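Local coordinates for protein TIR domain-containing adapter molecule 1 (Homo sapiens, PDB 4BSX) that serves as an adaptor in Toll-like receptor signalling that induces interferon-beta, its N-terminal helical domain resembling IFIT proteins, at residues A48-L51 with L52-Q56. The protein carries 2 engineered substitutions. Residues are numbered along the deposited sequence; the frame is centred on the assembly and turned at random.
Sequences AMVL and LKLGQ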
ATOM      1  N   ALA A  48       6.152   1.579  -6.356  1.00 12.39           N
ATOM      2  CA  ALA A  48       7.466   1.113  -5.870  1.00 16.02           C
ATOM      3  C   ALA A  48       7.479  -0.400  -5.636  1.00  9.68           C
ATOM      4  O   ALA A  48       8.467  -1.090  -5.941  1.00 12.22           O
ATOM      5  CB  ALA A  48       7.865   1.866  -4.567  1.00 15.58           C
HETATM    6  N   MSE A  49       6.390  -0.911  -5.058  1.00 10.68           N
HETATM    7  CA  MSE A  49       6.229  -2.361  -4.790  1.00 12.28           C
HETATM    8  C   MSE A  49       6.181  -3.124  -6.108  1.00 10.37           C
HETATM    9  O   MSE A  49       6.751  -4.230  -6.239  1.00  8.56           O
HETATM   10  CB  MSE A  49       4.967  -2.615  -3.975  1.00  5.31           C
HETATM   11  CG  MSE A  49       5.064  -2.096  -2.518  1.00 12.25           C
HETATM   12 SE   MSE A  49       3.302  -2.002  -1.609  1.00 19.00          SE
HETATM   13  CE  MSE A  49       2.635  -3.800  -1.717  1.00 11.03           C
ATOM     14  N   VAL A  50       5.510  -2.530  -7.095  1.00 10.40           N
ATOM     15  CA  VAL A  50       5.468  -3.093  -8.473  1.00  8.59           C
ATOM     16  C   VAL A  50       6.864  -3.234  -9.031  1.00  5.17           C
ATOM     17  O   VAL A  50       7.219  -4.267  -9.520  1.00 10.17           O
ATOM     18  CB  VAL A  50       4.596  -2.238  -9.409  1.00  4.93           C
ATOM     19  CG1 VAL A  50       4.914  -2.550 -10.899  1.00  9.32           C
ATOM     20  CG2 VAL A  50       3.153  -2.518  -9.096  1.00  6.00           C
ATOM     21  N   LEU A  51       7.669  -2.184  -8.911  1.00  6.07           N
ATOM     22  CA  LEU A  51       9.062  -2.217  -9.346  1.00  7.53           C
ATOM     23  C   LEU A  51       9.883  -3.301  -8.617  1.00 11.66           C
ATOM     24  O   LEU A  51      10.724  -3.998  -9.204  1.00 12.37           O
ATOM     25  CB  LEU A  51       9.682  -0.847  -9.081  1.00  8.00           C
ATOM     26  CG  LEU A  51       9.128   0.256  -9.948  1.00 24.58           C
ATOM     27  CD1 LEU A  51       9.592   1.633  -9.459  1.00 25.88           C
ATOM     28  CD2 LEU A  51       9.567   0.013 -11.372  1.00 14.52           C
ATOM     29  N   LEU A  52       9.657  -3.423  -7.314  1.00 17.53           N
ATOM     30  CA  LEU A  52      10.330  -4.442  -6.518  1.00  9.15           C
ATOM     31  C   LEU A  52       9.967  -5.842  -6.984  1.00  8.94           C
ATOM     32  O   LEU A  52      10.840  -6.705  -7.069  1.00 12.39           O
ATOM     33  CB  LEU A  52       9.958  -4.295  -5.035  1.00  7.00           C
ATOM     34  CG  LEU A  52      10.531  -3.092  -4.290  1.00  9.09           C
ATOM     35  CD1 LEU A  52      10.003  -3.057  -2.880  1.00  9.80           C
ATOM     36  CD2 LEU A  52      12.049  -3.158  -4.329  1.00 12.51           C
ATOM     37  N   LYS A  53       8.682  -6.077  -7.258  1.00 11.05           N
ATOM     38  CA  LYS A  53       8.234  -7.379  -7.770  1.00 14.59           C
ATOM     39  C   LYS A  53       8.705  -7.672  -9.225  1.00 18.54           C
ATOM     40  O   LYS A  53       8.720  -8.815  -9.683  1.00 18.89           O
ATOM     41  CB  LYS A  53       6.700  -7.474  -7.670  1.00  9.59           C
ATOM     42  CG  LYS A  53       6.193  -8.941  -7.627  1.00 25.15           C
ATOM     43  CD  LYS A  53       6.555  -9.610  -6.235  1.00 22.57           C
ATOM     44  CE  LYS A  53       6.358 -11.140  -6.243  1.00 36.33           C
ATOM     45  NZ  LYS A  53       7.086 -11.860  -5.145  1.00 29.87           N
ATOM     46  N   LEU A  54       9.081  -6.626  -9.948  1.00 18.25           N
ATOM     47  CA  LEU A  54       9.657  -6.792 -11.291  1.00 24.93           C
ATOM     48  C   LEU A  54      11.160  -6.981 -11.206  1.00 16.11           C
ATOM     49  O   LEU A  54      11.822  -7.135 -12.217  1.00 14.95           O
ATOM     50  CB  LEU A  54       9.366  -5.566 -12.186  1.00  9.12           C
ATOM     51  CG  LEU A  54       8.038  -5.606 -12.950  1.00 16.01           C
ATOM     52  CD1 LEU A  54       7.580  -4.242 -13.370  1.00  9.72           C
ATOM     53  CD2 LEU A  54       8.155  -6.502 -14.179  1.00 14.43           C
ATOM     54  N   GLY A  55      11.729  -6.927 -10.007  1.00 19.03           N
ATOM     55  CA  GLY A  55      13.171  -7.062  -9.905  1.00 12.81           C
ATOM     56  C   GLY A  55      13.926  -5.756 -10.090  1.00 17.37           C
ATOM     57  O   GLY A  55      15.153  -5.737 -10.016  1.00 24.00           O
ATOM     58  N   GLN A  56      13.198  -4.660 -10.298  1.00 15.96           N
ATOM     59  CA  GLN A  56      13.821  -3.361 -10.544  1.00 18.11           C
ATOM     60  C   GLN A  56      13.992  -2.585  -9.230  1.00 17.16           C
ATOM     61  O   GLN A  56      13.278  -1.604  -8.952  1.00 16.61           O
ATOM     62  CB  GLN A  56      13.005  -2.568 -11.575  1.00 13.40           C
ATOM     63  CG  GLN A  56      12.925  -3.286 -12.924  1.00 22.25           C
ATOM     64  CD  GLN A  56      11.892  -2.694 -13.893  1.00 17.91           C
ATOM     65  OE1 GLN A  56      11.842  -1.480 -14.124  1.00 11.61           O
ATOM     66  NE2 GLN A  56      11.063  -3.569 -14.461  1.00 17.43           N
TER
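A Schellman motif closes helix 43-53, and the carbonyl of L51 stands at its centre, receiving Q56 N and a weak share of L54 N while G55 N turns to L52 O. One turn earlier the pattern is still alpha-helical: L52 N bonds to A48 O at 3.0 Å, and K53 N bonds to M49 O with an N-H...O angle of 160°. At L54 the regular spacing falters, because its N-H is shared weakly between V50 O and L51 O. The bond that shuts the turn runs from Q56 N to L51 O, five residues back, at 2.8 Å; the donor is tilted somewhat from the carbonyl plane. Inside this loop G55 N reaches L52 O at 3.1 Å. G55 adopts a positive phi of 86°, a backbone conformation that suits glycine, since a side chain there would crowd the carbonyl oxygen of L54.

V50 and L54 run alongside each other in the same direction, with V50 CG1 meeting L54 CD1 at 4.0 Å. Placing CG1 anti to the backbone N (chi1 162°) sets that methyl beside the carbonyl carbon, on the side from which L54 approaches. The same pair packs against helix 23-33, V50 on L29 and L54 on L26. L51 and Q56 instead pass at a slant, the methyl CD2 of L51 lying 3.9 Å from Q56 OE1. That amide oxygen accepts a hydrogen bond from K30 NZ, which ties the turn to helix 23-33, while L51 leans on A60 of the following helix. Because Q56 is also the N-cap residue of helix 57-65, one short link both ends a helix and begins the next: a Schellman C-cap followed at once by an N-cap, in a tight link between consecutive helices of the all-helical TRIF N-terminal domain.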